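Local coordinates for protein PRD-containing transcription regulator (Lactobacillus casei, PDB 3NUF) that probably regulates transcription through an all-helical PRD, a phosphotransferase-system regulation domain of the kind that usually responds to sugar-uptake phosphorylation, at residues A[25-30]-A[60-65]; A[92-95]-A[99-102]. All coordinates share one frame; numbering follows the deposited sequence. Where two conformers were deposited one is given.

Interaction 1: A[25-30]-A[60-65]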
ATOM      1  N   ALA A  25      -3.258 -10.764  11.368  0.50 16.71           N
ATOM      2  CA  ALA A  25      -4.431 -10.435  10.590  0.50 15.19           C
ATOM      3  C   ALA A  25      -5.057  -9.116  11.032  0.50 14.51           C
ATOM      4  O   ALA A  25      -5.550  -8.361  10.178  0.50 13.74           O
ATOM      5  CB  ALA A  25      -5.479 -11.619  10.622  0.50 14.10           C
ATOM      6  N   GLN A  26      -5.037  -8.789  12.311  1.00 13.83           N
ATOM      7  CA  GLN A  26      -5.672  -7.547  12.729  1.00 12.97           C
ATOM      8  C   GLN A  26      -4.998  -6.409  11.991  1.00 12.84           C
ATOM      9  O   GLN A  26      -5.689  -5.594  11.383  1.00 12.95           O
ATOM     10  CB  GLN A  26      -5.633  -7.353  14.231  1.00 11.90           C
ATOM     11  CG  GLN A  26      -6.284  -6.101  14.679  1.00 13.23           C
ATOM     12  CD  GLN A  26      -5.385  -4.892  14.630  1.00 14.42           C
ATOM     13  OE1 GLN A  26      -4.202  -4.974  14.917  1.00 15.89           O
ATOM     14  NE2 GLN A  26      -5.946  -3.741  14.287  1.00 20.88           N
ATOM     15  N   ALA A  27      -3.673  -6.309  12.114  1.00 12.75           N
ATOM     16  CA  ALA A  27      -2.971  -5.159  11.584  1.00 12.22           C
ATOM     17  C   ALA A  27      -2.951  -5.159  10.078  1.00 11.57           C
ATOM     18  O   ALA A  27      -3.055  -4.109   9.473  1.00 12.12           O
ATOM     19  CB  ALA A  27      -1.534  -5.109  12.159  1.00 14.39           C
ATOM     20  N   ALA A  28      -2.905  -6.334   9.485  1.00 11.73           N
ATOM     21  CA  ALA A  28      -2.924  -6.402   8.025  1.00 12.35           C
ATOM     22  C   ALA A  28      -4.280  -5.988   7.470  1.00 12.69           C
ATOM     23  O   ALA A  28      -4.367  -5.230   6.474  1.00 12.62           O
ATOM     24  CB  ALA A  28      -2.511  -7.758   7.519  1.00 13.89           C
ATOM     25  N   THR A  29      -5.357  -6.421   8.127  1.00 13.56           N
ATOM     26  CA  THR A  29      -6.694  -6.007   7.722  1.00 13.14           C
ATOM     27  C   THR A  29      -6.857  -4.505   7.857  1.00 11.90           C
ATOM     28  O   THR A  29      -7.333  -3.854   6.954  1.00 12.34           O
ATOM     29  CB  THR A  29      -7.797  -6.713   8.492  1.00 12.83           C
ATOM     30  OG1 THR A  29      -7.619  -8.130   8.324  1.00 14.82           O
ATOM     31  CG2 THR A  29      -9.203  -6.327   7.963  1.00 13.01           C
ATOM     32  N   ALA A  30      -6.439  -3.957   9.011  1.00 12.97           N
ATOM     33  CA  ALA A  30      -6.519  -2.521   9.240  1.00 13.63           C
ATOM     34  C   ALA A  30      -5.770  -1.727   8.172  1.00 13.56           C
ATOM     35  O   ALA A  30      -6.271  -0.726   7.641  1.00 13.78           O
ATOM     36  CB  ALA A  30      -5.981  -2.160  10.618  1.00 14.37           C
ATOM     37  N   GLU A  60       4.093  -7.358   3.173  0.50 12.22           N
ATOM     38  CA  GLU A  60       5.541  -7.346   3.216  0.50 12.21           C
ATOM     39  C   GLU A  60       6.101  -6.105   3.939  0.50 11.91           C
ATOM     40  O   GLU A  60       6.986  -6.211   4.782  0.50 12.40           O
ATOM     41  CB  GLU A  60       6.103  -7.438   1.787  0.50 15.05           C
ATOM     42  CG  GLU A  60       7.606  -7.293   1.718  0.50 15.25           C
ATOM     43  CD  GLU A  60       8.138  -7.229   0.272  0.50 18.11           C
ATOM     44  OE1 GLU A  60       7.847  -8.217  -0.450  0.50 19.82           O
ATOM     45  OE2 GLU A  60       8.800  -6.222  -0.141  0.50 16.62           O
HETATM   46  N   MSE A  61       5.548  -4.944   3.617  1.00 12.08           N
HETATM   47  CA  MSE A  61       5.954  -3.679   4.286  1.00 11.75           C
HETATM   48  C   MSE A  61       5.658  -3.707   5.787  1.00 10.67           C
HETATM   49  O   MSE A  61       6.481  -3.312   6.594  1.00 11.34           O
HETATM   50  CB  MSE A  61       5.230  -2.490   3.671  1.00 11.43           C
HETATM   51  CG  MSE A  61       5.595  -2.178   2.234  1.00 11.65           C
HETATM   52 SE   MSE A  61       4.537  -0.763   1.458  0.75 11.98          SE
HETATM   53  CE  MSE A  61       5.048   0.573   2.706  1.00 17.18           C
ATOM     54  N   LEU A  62       4.457  -4.153   6.170  1.00 10.72           N
ATOM     55  CA  LEU A  62       4.119  -4.306   7.566  1.00 10.47           C
ATOM     56  C   LEU A  62       5.083  -5.242   8.254  1.00 10.86           C
ATOM     57  O   LEU A  62       5.589  -4.986   9.343  1.00 10.86           O
ATOM     58  CB  LEU A  62       2.649  -4.738   7.684  1.00 12.22           C
ATOM     59  CG  LEU A  62       2.085  -4.927   9.093  1.00 13.20           C
ATOM     60  CD1 LEU A  62       2.139  -3.610   9.834  1.00 15.27           C
ATOM     61  CD2 LEU A  62       0.645  -5.525   8.978  1.00 15.66           C
ATOM     62  N   GLY A  63       5.400  -6.337   7.594  1.00 11.79           N
ATOM     63  CA  GLY A  63       6.380  -7.258   8.147  1.00 12.16           C
ATOM     64  C   GLY A  63       7.713  -6.615   8.412  1.00 11.81           C
ATOM     65  O   GLY A  63       8.330  -6.792   9.481  1.00 12.79           O
ATOM     66  N   ARG A  64       8.193  -5.814   7.483  1.00 10.75           N
ATOM     67  CA  ARG A  64       9.489  -5.120   7.622  1.00 12.41           C
ATOM     68  C   ARG A  64       9.450  -4.077   8.701  1.00 11.28           C
ATOM     69  O   ARG A  64      10.422  -3.894   9.428  1.00 11.89           O
ATOM     70  CB  ARG A  64      10.014  -4.410   6.331  1.00 14.63           C
ATOM     71  CG  ARG A  64      10.770  -5.221   5.416  1.00 21.28           C
ATOM     72  CD  ARG A  64      11.507  -4.351   4.424  1.00 14.01           C
ATOM     73  NE  ARG A  64      10.610  -3.748   3.466  1.00 12.87           N
ATOM     74  CZ  ARG A  64       9.991  -4.379   2.492  1.00 12.65           C
ATOM     75  NH1 ARG A  64      10.161  -5.696   2.329  1.00 16.58           N
ATOM     76  NH2 ARG A  64       9.245  -3.726   1.653  1.00 14.37           N
ATOM     77  N   SER A  65       8.310  -3.398   8.863  1.00 10.23           N
ATOM     78  CA  SER A  65       8.132  -2.422   9.924  1.00 10.66           C
ATOM     79  C   SER A  65       8.312  -3.019  11.291  1.00 12.92           C
ATOM     80  O   SER A  65       8.751  -2.360  12.249  1.00 13.89           O
ATOM     81  CB  SER A  65       6.743  -1.740   9.859  1.00 11.68           C
ATOM     82  OG  SER A  65       5.642  -2.534  10.363  1.00 12.43           O
TER
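Helix-to-helix packing within the PRD bundle sets Leu62 of helix 48-67 against Ala27 and Ala28 near the start of helix 25-41. One methyl, Leu62 CD2, makes the whole contact. It lies 3.9 Å from Ala27 CB and 4.1 Å from Ala28 CB. Between these two methyls it meets backbone, with CD2 of Leu62 3.7 Å from Ala28 N and 3.8 Å from Ala27 C. The methyl therefore rests on the peptide joining the two alanines. The small alanine side chains probably allow this close approach. Leu62 CG stands anti to the backbone N (chi1 -179°), and chi2 of 62° turns CD1 aside and leaves CD2 extended, anti to CA, toward helix 25-41. The CB of Ala27 points toward helix 48-67, and that of Ala28 lies to the flank. The interface is small and apolar, and the CA atoms of Ala28 and Leu62 stay 7.4 Å apart.

Ser65 OG bonds within its own helix, donating to Leu62 O at 2.7 Å, in the carbonyl plane and on a lone pair. Well apart from this contact, Arg64 NH1 and NH2 both grip Glu60 OE2, with NH1 to OE2 at 2.9 Å. The carboxylate oxygen lies close to the guanidinium plane, and Arg64 NE has a second salt bridge, to Glu104.

Helix 13-21 packs on the start of helix 25-41, where Ile19 touches Ala25, Ala28 and Thr29. Selenomethionine Met61, next to Leu62, packs on helices 84-97 and 104-115.

Interaction 2: A[92-95]-A[99-102]. With EDO (1,2-ethanediol), chain G.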
ATOM      1  N   GLN A  92       2.420   8.882   2.490  1.00  9.87           N
ATOM      2  CA  GLN A  92       1.490   8.905   3.617  1.00 10.65           C
ATOM      3  C   GLN A  92       1.335   7.506   4.185  1.00 10.24           C
ATOM      4  O   GLN A  92       1.312   7.324   5.414  1.00 10.91           O
ATOM      5  CB  GLN A  92       0.133   9.430   3.174  1.00 11.74           C
ATOM      6  CG  GLN A  92      -0.820   9.562   4.323  1.00 16.30           C
ATOM      7  CD  GLN A  92      -2.067  10.356   4.002  1.00 19.32           C
ATOM      8  OE1 GLN A  92      -2.162  11.021   2.976  1.00 20.27           O
ATOM      9  NE2 GLN A  92      -3.032  10.293   4.913  1.00 24.58           N
ATOM     10  N   VAL A  93       1.225   6.494   3.337  1.00  9.80           N
ATOM     11  CA  VAL A  93       1.075   5.114   3.830  1.00  9.82           C
ATOM     12  C   VAL A  93       2.289   4.631   4.593  1.00  9.33           C
ATOM     13  O   VAL A  93       2.193   4.082   5.696  1.00 10.09           O
ATOM     14  CB  VAL A  93       0.777   4.154   2.700  1.00  9.28           C
ATOM     15  CG1 VAL A  93       0.731   2.646   3.182  1.00 11.82           C
ATOM     16  CG2 VAL A  93      -0.556   4.464   2.048  1.00 11.25           C
ATOM     17  N   VAL A  94       3.456   4.909   4.033  1.00  9.20           N
ATOM     18  CA  VAL A  94       4.733   4.510   4.700  1.00  9.85           C
ATOM     19  C   VAL A  94       4.832   5.148   6.079  1.00 10.05           C
ATOM     20  O   VAL A  94       5.142   4.472   7.064  1.00 10.98           O
ATOM     21  CB  VAL A  94       5.905   4.942   3.845  1.00  9.42           C
ATOM     22  CG1 VAL A  94       7.261   4.754   4.609  1.00 10.24           C
ATOM     23  CG2 VAL A  94       5.916   4.169   2.504  1.00 10.43           C
ATOM     24  N   GLN A  95       4.550   6.435   6.182  1.00  9.24           N
ATOM     25  CA  GLN A  95       4.592   7.121   7.441  1.00  9.95           C
ATOM     26  C   GLN A  95       3.558   6.653   8.423  1.00 11.33           C
ATOM     27  O   GLN A  95       3.812   6.634   9.626  1.00 12.60           O
ATOM     28  CB  GLN A  95       4.574   8.626   7.218  1.00 10.26           C
ATOM     29  CG  GLN A  95       5.745   9.156   6.390  1.00 10.63           C
ATOM     30  CD  GLN A  95       7.092   8.781   6.950  1.00 11.79           C
ATOM     31  OE1 GLN A  95       7.952   8.156   6.272  1.00 14.65           O
ATOM     32  NE2 GLN A  95       7.297   9.120   8.154  1.00  9.96           N
ATOM     33  N   HIS A  99       8.087   3.012  11.399  1.00  9.97           N
ATOM     34  CA  HIS A  99       9.288   2.166  11.452  1.00  9.11           C
ATOM     35  C   HIS A  99       9.736   1.655  10.096  1.00  9.75           C
ATOM     36  O   HIS A  99      10.276   0.538   9.988  1.00 11.30           O
ATOM     37  CB  HIS A  99       9.066   0.987  12.425  1.00 11.21           C
ATOM     38  CG  HIS A  99       8.878   1.434  13.818  1.00 10.39           C
ATOM     39  ND1 HIS A  99       7.649   1.511  14.407  1.00 11.52           N
ATOM     40  CD2 HIS A  99       9.773   1.860  14.737  1.00 10.18           C
ATOM     41  CE1 HIS A  99       7.799   1.952  15.650  1.00 12.30           C
ATOM     42  NE2 HIS A  99       9.085   2.148  15.886  1.00 11.12           N
ATOM     43  N   LEU A 100       9.542   2.466   9.078  1.00  9.52           N
ATOM     44  CA  LEU A 100       9.995   2.195   7.752  1.00  9.82           C
ATOM     45  C   LEU A 100      10.841   3.302   7.216  1.00 12.03           C
ATOM     46  O   LEU A 100      10.687   4.458   7.610  1.00 13.00           O
ATOM     47  CB  LEU A 100       8.811   1.982   6.812  1.00  9.48           C
ATOM     48  CG  LEU A 100       8.004   0.689   7.012  1.00  9.62           C
ATOM     49  CD1 LEU A 100       6.750   0.697   6.119  1.00 12.46           C
ATOM     50  CD2 LEU A 100       8.883  -0.546   6.734  1.00 10.94           C
ATOM     51  N   GLU A 101      11.681   2.968   6.246  1.00 11.02           N
ATOM     52  CA  GLU A 101      12.432   3.991   5.560  1.00  9.93           C
ATOM     53  C   GLU A 101      11.590   4.754   4.555  1.00 10.26           C
ATOM     54  O   GLU A 101      10.699   4.185   3.917  1.00 10.80           O
ATOM     55  CB  GLU A 101      13.620   3.369   4.834  1.00 12.49           C
ATOM     56  CG  GLU A 101      14.551   2.630   5.783  1.00 13.94           C
ATOM     57  CD  GLU A 101      15.128   3.456   6.928  1.00 16.30           C
ATOM     58  OE1 GLU A 101      15.601   4.580   6.590  1.00 16.82           O
ATOM     59  OE2 GLU A 101      15.170   2.987   8.107  1.00 15.70           O
ATOM     60  N   VAL A 102      11.864   6.042   4.417  1.00  9.45           N
ATOM     61  CA  VAL A 102      11.104   6.894   3.520  1.00  9.58           C
ATOM     62  C   VAL A 102      10.980   6.281   2.124  1.00 10.37           C
ATOM     63  O   VAL A 102       9.915   6.328   1.514  1.00 10.41           O
ATOM     64  CB  VAL A 102      11.713   8.336   3.422  1.00 10.56           C
ATOM     65  CG1 VAL A 102      11.063   9.172   2.310  1.00 12.17           C
ATOM     66  CG2 VAL A 102      11.558   9.047   4.768  1.00 13.32           C
TER
HETATM   67  C1  EDO G 308      -3.430   8.974   8.490  1.00 30.85           C
HETATM   68  O1  EDO G 308      -3.443   9.122   7.068  1.00 42.07           O
HETATM   69  C2  EDO G 308      -2.082   9.423   8.984  1.00 29.45           C
HETATM   70  O2  EDO G 308      -1.473   8.362   9.732  1.00 38.09           O
HETATM   71  O   HOH W   1       7.686   4.836   8.560  1.00 15.44           O
HETATM   72  O   HOH W   2      10.527   7.278   7.595  1.00 14.26           O
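Val94 and Leu100 meet at an oblique crossing, methyl against methylene. Val94 CG1 lies 3.9 Å from Leu100 CB. The same methyl comes within 3.6 Å of Glu101 O, so it packs against a carbonyl as well as a side chain. Val94 CG1 stands anti to the backbone N (chi1 171°), and this turns it to the loop. The CB of Leu100 points toward the helix, while its longer branches pack on Met61, Arg64 and Ser65 of helix 48-67.

Gln95 and Val102 also cross at an angle, further out at the surface. The CB of Gln95 points away from the loop. Its chain is bent at chi2 (-55°), and the amide swings back until OE1 is 4.0 Å from Val102 CG2.

The connection between helices 84-97 and 104-115 of the PRD folds back here over the last turns of helix 84-97. His99, with left-handed helical backbone angles, lies at this change of direction. Two waters join the sides. Water 1 donates to Val94 O at 3.0 Å and accepts from Leu100 N. Water 2 donates both to Gln95 OE1 and to Leu100 O, the latter at 2.8 Å. It thus ties a side-chain amide to the loop backbone.

The side chain of Gln92 packs on Leu38 of helix 25-41. Its extended chain carries NE2 to within 2.5 Å of O1 of a 1,2-ethanediol, probably from the crystallisation liquor. This bond is so short that its exact geometry is doubtful. The diol also bonds Tyr34 OH and His96 ND1. An alanine at Gln92 would remove the amide and is likely to leave the diol without this partner and Leu38 with less side-chain cover.

In the fold
Interaction 1 joins two successive helices, 25-41 and 48-67, through segments 30 residues apart. Interaction 2 is local and pairs helix 84-97 with the loop that follows it. The first is partly buried and apolar, with one leucine methyl on two alanines. The second is a surface contact. Its buried Val94 gives way to exposed residues, and waters link backbone and amide groups. Helix 48-67 connects them: Leu62 serves 25-30, while Met61 and Ser65 meet the second contact. Met61 CE packs 3.7 Å from Val94 CG2, and Leu100 CD2 lies 3.6 Å from Ser65 N. The contact centres are about 13 Å apart.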